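Local structure of probable molybdenum cofactor guanylyltransferase (Aquifex aeolicus, 2E8B) at residues A[50-55]-A[110-115]; A[116-121]-A[172-177]. The protein probably transfers a GMP moiety from GTP to the molybdenum-molybdopterin cofactor, giving the guanine dinucleotide form of the cofactor, with magnesium as its metal. All coordinates share one frame; numbering follows the deposited sequence.

Interaction 1: A[50-55]-A[110-115]; sequences AKSVFK and MKKETV
Val115 lays its CG1 methyl against the far end of the Phe54 ring, CG1 standing 3.6 Å from CZ and about as near to CE2. It comes at the ring obliquely, as the two side chains approach from opposite directions. The same methyl also meets Val53, whose CG1 lies 4.1 Å away. In Val53 that branch is anti to the backbone N (chi1 172°), which sets it over the centre of one face of the Phe54 ring, 3.6 Å above the plane; a sequence neighbour and a residue of the other segment thus press on one phenyl group. The other branch, Val53 CG2, reaches Lys112 CB at 3.9 Å. At the more open margin Ser52 OG lies alongside the lysine chain, 3.9 Å from both CB and CE, a bend at chi3 (-58°) bringing CE back beside the hydroxyl. The polar ends look to other partners: Ser52 OG hydrogen-bonds to Thr49 O, while Lys112 NZ and Ser52 O both hydrogen-bond to Thr5 OG1, so the N-terminal segment bridges the two sides. The chain around the end of helix 32-51 is tied down, with Ala50 O accepting from the backbone N of both Val53 and Phe54, and Lys51 NZ reaching Phe54 O at 2.7 Å, nearly in line with the carbonyl bond. Here, on one face of the Rossmann-like sheet of this GT-A-type domain, residues 52-54, where the chain comes away from helix 32-51, pack on the start of helix 112-120. The join is apolar: buried methyls and a phenyl ring make up its centre, consistent with reliance on the hydrophobic effect, while polar groups at the margin are hydrogen-bonded to Thr49 and Thr5.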
loop_
_atom_site.group_PDB
_atom_site.type_symbol
_atom_site.label_atom_id
_atom_site.label_comp_id
_atom_site.label_asym_id
_atom_site.label_seq_id
_atom_site.Cartn_x
_atom_site.Cartn_y
_atom_site.Cartn_z
ATOM N N ALA A 50 10.006 -3.364 -0.859
ATOM C CA ALA A 50 9.828 -2.368 0.187
ATOM C C ALA A 50 11.017 -2.376 1.150
ATOM O O ALA A 50 11.541 -1.325 1.519
ATOM C CB ALA A 50 8.540 -2.641 0.948
ATOM N N LYS A 51 11.446 -3.567 1.555
ATOM C CA LYS A 51 12.569 -3.675 2.480
ATOM C C LYS A 51 13.858 -3.101 1.908
ATOM O O LYS A 51 14.756 -2.731 2.665
ATOM C CB LYS A 51 12.794 -5.131 2.892
ATOM C CG LYS A 51 11.885 -5.607 4.019
ATOM C CD LYS A 51 12.475 -5.382 5.423
ATOM C CE LYS A 51 12.640 -3.909 5.802
ATOM N NZ LYS A 51 13.974 -3.357 5.447
ATOM N N SER A 52 13.960 -3.023 0.585
ATOM C CA SER A 52 15.170 -2.483 -0.032
ATOM C C SER A 52 15.183 -0.961 0.051
ATOM O O SER A 52 16.214 -0.326 -0.166
ATOM C CB SER A 52 15.289 -2.925 -1.499
ATOM O OG SER A 52 14.367 -2.265 -2.355
ATOM N N VAL A 53 14.036 -0.386 0.391
ATOM C CA VAL A 53 13.901 1.063 0.499
ATOM C C VAL A 53 13.668 1.589 1.921
ATOM O O VAL A 53 14.167 2.662 2.276
ATOM C CB VAL A 53 12.738 1.568 -0.394
ATOM C CG1 VAL A 53 12.471 3.047 -0.136
ATOM C CG2 VAL A 53 13.076 1.340 -1.858
ATOM N N PHE A 54 12.925 0.843 2.733
ATOM C CA PHE A 54 12.597 1.290 4.086
ATOM C C PHE A 54 13.234 0.519 5.238
ATOM O O PHE A 54 13.478 -0.683 5.140
ATOM C CB PHE A 54 11.080 1.273 4.256
ATOM C CG PHE A 54 10.347 2.068 3.210
ATOM C CD1 PHE A 54 10.277 3.455 3.294
ATOM C CD2 PHE A 54 9.745 1.428 2.128
ATOM C CE1 PHE A 54 9.615 4.199 2.314
ATOM C CE2 PHE A 54 9.083 2.157 1.145
ATOM C CZ PHE A 54 9.018 3.549 1.238
ATOM N N LYS A 55 13.475 1.226 6.340
ATOM C CA LYS A 55 14.070 0.635 7.536
ATOM C C LYS A 55 13.105 -0.372 8.155
ATOM O O LYS A 55 13.520 -1.409 8.672
ATOM C CB LYS A 55 14.394 1.732 8.554
ATOM C CG LYS A 55 15.246 2.856 7.982
ATOM C CD LYS A 55 15.471 3.995 8.974
ATOM C CE LYS A 55 16.342 3.563 10.143
ATOM N NZ LYS A 55 16.748 4.724 10.987
ATOM N N MET A 110 6.171 -4.155 -9.448
ATOM C CA MET A 110 6.716 -3.034 -8.685
ATOM C C MET A 110 8.238 -3.074 -8.603
ATOM O O MET A 110 8.849 -4.137 -8.472
ATOM C CB MET A 110 6.117 -3.004 -7.269
ATOM C CG MET A 110 6.566 -1.828 -6.391
ATOM S SD MET A 110 6.262 -0.153 -7.076
ATOM C CE MET A 110 4.490 -0.213 -7.369
ATOM N N LYS A 111 8.841 -1.897 -8.715
ATOM C CA LYS A 111 10.287 -1.747 -8.640
ATOM C C LYS A 111 10.590 -0.639 -7.651
ATOM O O LYS A 111 9.802 0.287 -7.483
ATOM C CB LYS A 111 10.877 -1.376 -10.002
ATOM C CG LYS A 111 11.087 -2.549 -10.932
ATOM C CD LYS A 111 12.085 -2.196 -12.026
ATOM C CE LYS A 111 12.504 -3.440 -12.801
ATOM N NZ LYS A 111 13.595 -3.162 -13.778
ATOM N N LYS A 112 11.738 -0.735 -7.001
ATOM C CA LYS A 112 12.122 0.260 -6.020
ATOM C C LYS A 112 12.160 1.670 -6.599
ATOM O O LYS A 112 11.807 2.626 -5.913
ATOM C CB LYS A 112 13.487 -0.096 -5.436
ATOM C CG LYS A 112 14.620 -0.060 -6.448
ATOM C CD LYS A 112 15.923 -0.549 -5.837
ATOM C CE LYS A 112 16.308 0.276 -4.627
ATOM N NZ LYS A 112 17.644 -0.116 -4.089
ATOM N N GLU A 113 12.583 1.809 -7.852
ATOM C CA GLU A 113 12.654 3.139 -8.458
ATOM C C GLU A 113 11.310 3.857 -8.448
ATOM O O GLU A 113 11.252 5.078 -8.317
ATOM C CB GLU A 113 13.177 3.063 -9.895
ATOM C CG GLU A 113 14.610 2.576 -10.008
ATOM C CD GLU A 113 14.701 1.099 -10.339
ATOM O OE1 GLU A 113 14.045 0.289 -9.654
ATOM O OE2 GLU A 113 15.434 0.749 -11.289
ATOM N N THR A 114 10.229 3.098 -8.584
ATOM C CA THR A 114 8.902 3.696 -8.580
ATOM C C THR A 114 8.608 4.241 -7.191
ATOM O O THR A 114 8.090 5.351 -7.042
ATOM C CB THR A 114 7.842 2.664 -8.974
ATOM O OG1 THR A 114 8.144 2.166 -10.282
ATOM C CG2 THR A 114 6.458 3.290 -8.972
ATOM N N VAL A 115 8.959 3.467 -6.169
ATOM C CA VAL A 115 8.743 3.895 -4.798
ATOM C C VAL A 115 9.582 5.137 -4.508
ATOM O O VAL A 115 9.097 6.107 -3.922
ATOM C CB VAL A 115 9.132 2.786 -3.810
ATOM C CG1 VAL A 115 9.023 3.294 -2.381
ATOM C CG2 VAL A 115 8.230 1.583 -4.017
#

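Interaction 2: A[116-121]-A[172-177]; sequences LYVLEN and VEIPEE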
loop_
_atom_site.group_PDB
_atom_site.type_symbol
_atom_site.label_atom_id
_atom_site.label_comp_id
_atom_site.label_asym_id
_atom_site.label_seq_id
_atom_site.Cartn_x
_atom_site.Cartn_y
_atom_site.Cartn_z
ATOM N N LEU A 116 10.841 5.106 -4.936
ATOM C CA LEU A 116 11.744 6.223 -4.705
ATOM C C LEU A 116 11.302 7.500 -5.418
ATOM O O LEU A 116 11.469 8.595 -4.883
ATOM C CB LEU A 116 13.163 5.841 -5.127
ATOM C CG LEU A 116 13.788 4.728 -4.282
ATOM C CD1 LEU A 116 15.160 4.418 -4.825
ATOM C CD2 LEU A 116 13.872 5.150 -2.816
ATOM N N TYR A 117 10.733 7.371 -6.615
ATOM C CA TYR A 117 10.278 8.555 -7.341
ATOM C C TYR A 117 9.127 9.196 -6.577
ATOM O O TYR A 117 9.028 10.425 -6.497
ATOM C CB TYR A 117 9.811 8.205 -8.760
ATOM C CG TYR A 117 9.538 9.428 -9.615
ATOM C CD1 TYR A 117 10.585 10.213 -10.097
ATOM C CD2 TYR A 117 8.232 9.806 -9.930
ATOM C CE1 TYR A 117 10.340 11.346 -10.873
ATOM C CE2 TYR A 117 7.975 10.940 -10.707
ATOM C CZ TYR A 117 9.035 11.702 -11.171
ATOM O OH TYR A 117 8.796 12.833 -11.914
ATOM N N VAL A 118 8.261 8.365 -6.003
ATOM C CA VAL A 118 7.142 8.895 -5.235
ATOM C C VAL A 118 7.676 9.599 -3.994
ATOM O O VAL A 118 7.248 10.706 -3.675
ATOM C CB VAL A 118 6.143 7.788 -4.836
ATOM C CG1 VAL A 118 5.077 8.357 -3.894
ATOM C CG2 VAL A 118 5.471 7.247 -6.083
ATOM N N LEU A 119 8.633 8.973 -3.313
ATOM C CA LEU A 119 9.217 9.579 -2.120
ATOM C C LEU A 119 9.845 10.933 -2.431
ATOM O O LEU A 119 9.702 11.886 -1.660
ATOM C CB LEU A 119 10.293 8.673 -1.511
ATOM C CG LEU A 119 9.822 7.394 -0.816
ATOM C CD1 LEU A 119 11.022 6.614 -0.303
ATOM C CD2 LEU A 119 8.901 7.756 0.330
ATOM N N GLU A 120 10.559 11.007 -3.548
ATOM C CA GLU A 120 11.220 12.248 -3.941
ATOM C C GLU A 120 10.210 13.365 -4.180
ATOM O O GLU A 120 10.485 14.528 -3.895
ATOM C CB GLU A 120 12.052 12.026 -5.212
ATOM C CG GLU A 120 12.796 13.268 -5.699
ATOM C CD GLU A 120 13.575 13.030 -6.988
ATOM O OE1 GLU A 120 14.270 11.995 -7.086
ATOM O OE2 GLU A 120 13.509 13.889 -7.897
ATOM N N ASN A 121 9.039 12.998 -4.691
ATOM C CA ASN A 121 7.993 13.968 -5.001
ATOM C C ASN A 121 6.883 14.078 -3.961
ATOM O O ASN A 121 5.823 14.645 -4.238
ATOM C CB ASN A 121 7.382 13.627 -6.360
ATOM C CG ASN A 121 8.328 13.918 -7.497
ATOM O OD1 ASN A 121 8.490 15.070 -7.896
ATOM N ND2 ASN A 121 8.976 12.880 -8.015
ATOM N N VAL A 172 1.392 12.019 -8.331
ATOM C CA VAL A 172 2.779 11.944 -8.751
ATOM C C VAL A 172 2.691 11.249 -10.100
ATOM O O VAL A 172 2.425 10.053 -10.168
ATOM C CB VAL A 172 3.631 11.106 -7.774
ATOM C CG1 VAL A 172 5.059 11.006 -8.289
ATOM C CG2 VAL A 172 3.624 11.741 -6.397
ATOM N N GLU A 173 2.851 12.018 -11.175
ATOM C CA GLU A 173 2.782 11.461 -12.522
ATOM C C GLU A 173 3.956 10.513 -12.702
ATOM O O GLU A 173 5.114 10.933 -12.679
ATOM C CB GLU A 173 2.853 12.575 -13.567
ATOM C CG GLU A 173 2.726 12.080 -14.998
ATOM C CD GLU A 173 2.894 13.195 -16.013
ATOM O OE1 GLU A 173 2.100 14.155 -15.974
ATOM O OE2 GLU A 173 3.822 13.111 -16.847
ATOM N N ILE A 174 3.656 9.230 -12.865
ATOM C CA ILE A 174 4.705 8.235 -13.021
ATOM C C ILE A 174 5.366 8.321 -14.382
ATOM O O ILE A 174 4.688 8.351 -15.411
ATOM C CB ILE A 174 4.149 6.809 -12.811
ATOM C CG1 ILE A 174 3.620 6.675 -11.380
ATOM C CG2 ILE A 174 5.229 5.772 -13.084
ATOM C CD1 ILE A 174 4.654 6.986 -10.303
ATOM N N PRO A 175 6.709 8.385 -14.401
ATOM C CA PRO A 175 7.455 8.463 -15.657
ATOM C C PRO A 175 7.069 7.302 -16.557
ATOM O O PRO A 175 6.834 6.190 -16.085
ATOM C CB PRO A 175 8.906 8.381 -15.203
ATOM C CG PRO A 175 8.883 9.082 -13.882
ATOM C CD PRO A 175 7.611 8.528 -13.243
ATOM N N GLU A 176 7.007 7.573 -17.855
ATOM C CA GLU A 176 6.636 6.571 -18.844
ATOM C C GLU A 176 7.263 5.194 -18.637
ATOM O O GLU A 176 6.562 4.179 -18.667
ATOM C CB GLU A 176 6.975 7.086 -20.248
ATOM C CG GLU A 176 6.879 6.047 -21.362
ATOM C CD GLU A 176 5.517 5.387 -21.463
ATOM O OE1 GLU A 176 4.527 5.958 -20.963
ATOM O OE2 GLU A 176 5.434 4.295 -22.063
ATOM N N GLU A 177 8.571 5.150 -18.407
ATOM C CA GLU A 177 9.242 3.870 -18.244
ATOM C C GLU A 177 8.993 3.137 -16.932
ATOM O O GLU A 177 9.506 2.041 -16.730
ATOM C CB GLU A 177 10.742 4.033 -18.503
ATOM C CG GLU A 177 11.034 4.385 -19.963
ATOM C CD GLU A 177 12.467 4.109 -20.373
ATOM O OE1 GLU A 177 12.992 3.033 -20.019
ATOM O OE2 GLU A 177 13.063 4.962 -21.065
#
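The Tyr117 ring is sandwiched: Asn121 ND2 sits over the centre of one face, 3.3 Å above the plane, and Pro175 covers the opposite face. Pro175 CG makes a CH-pi contact, 3.8 Å from the ring centroid and 14° off its normal, while CD lies 3.5 Å from Tyr117 CE2. Glu173 O and Val172 CG1 approach the CE2 side of the ring obliquely. With CG anti to the backbone N (chi1 -171°), the tyrosine leaves helix 112-120 towards the end of strand 170-173 and the residues that follow it. The Asn121 amide is held over the ring by a bond from ND2 to Tyr117 O, 2.9 Å long, with an N-H...O angle of 157°; Asn121 N reaches the same oxygen from the other face of the carbonyl plane. Deeper in, Val172 CG1 touches both Tyr117 CD2, at 3.8 Å, and Asn121 CB, at 4.0 Å, and Ile174 CD1 touches Val118 CG2. An alanine in place of Tyr117 would leave Pro175 without its aromatic face and is likely to open a gap beside Val172. The contact therefore joins helix to strand end through a CH-pi contact and methyl packing, with its hydrogen bonding kept within the helix's own C-terminal turn.

In the fold
Helix 112-120 serves both contacts, its first turn in interaction 1 and its later turns in interaction 2, so one helix joins the segment that follows helix 32-51 to the outer strand 170-173. Interaction 1 is the more buried and rests on valine and phenylalanine, with a polar margin tied to the N-terminal segment. Interaction 2, farther from the centre of the chain, is only partly buried and leans on a partly exposed tyrosine in CH-pi contact with proline, beside a small cluster of valine and isoleucine side chains. The two meet directly: Val53 CG1 packs on Leu116 CD2 at 3.7 Å, and Leu119 touches both Val53 and Phe54. Phe101 of strand 99-104 continues this apolar layer, touching Phe54, Val118 and Leu119.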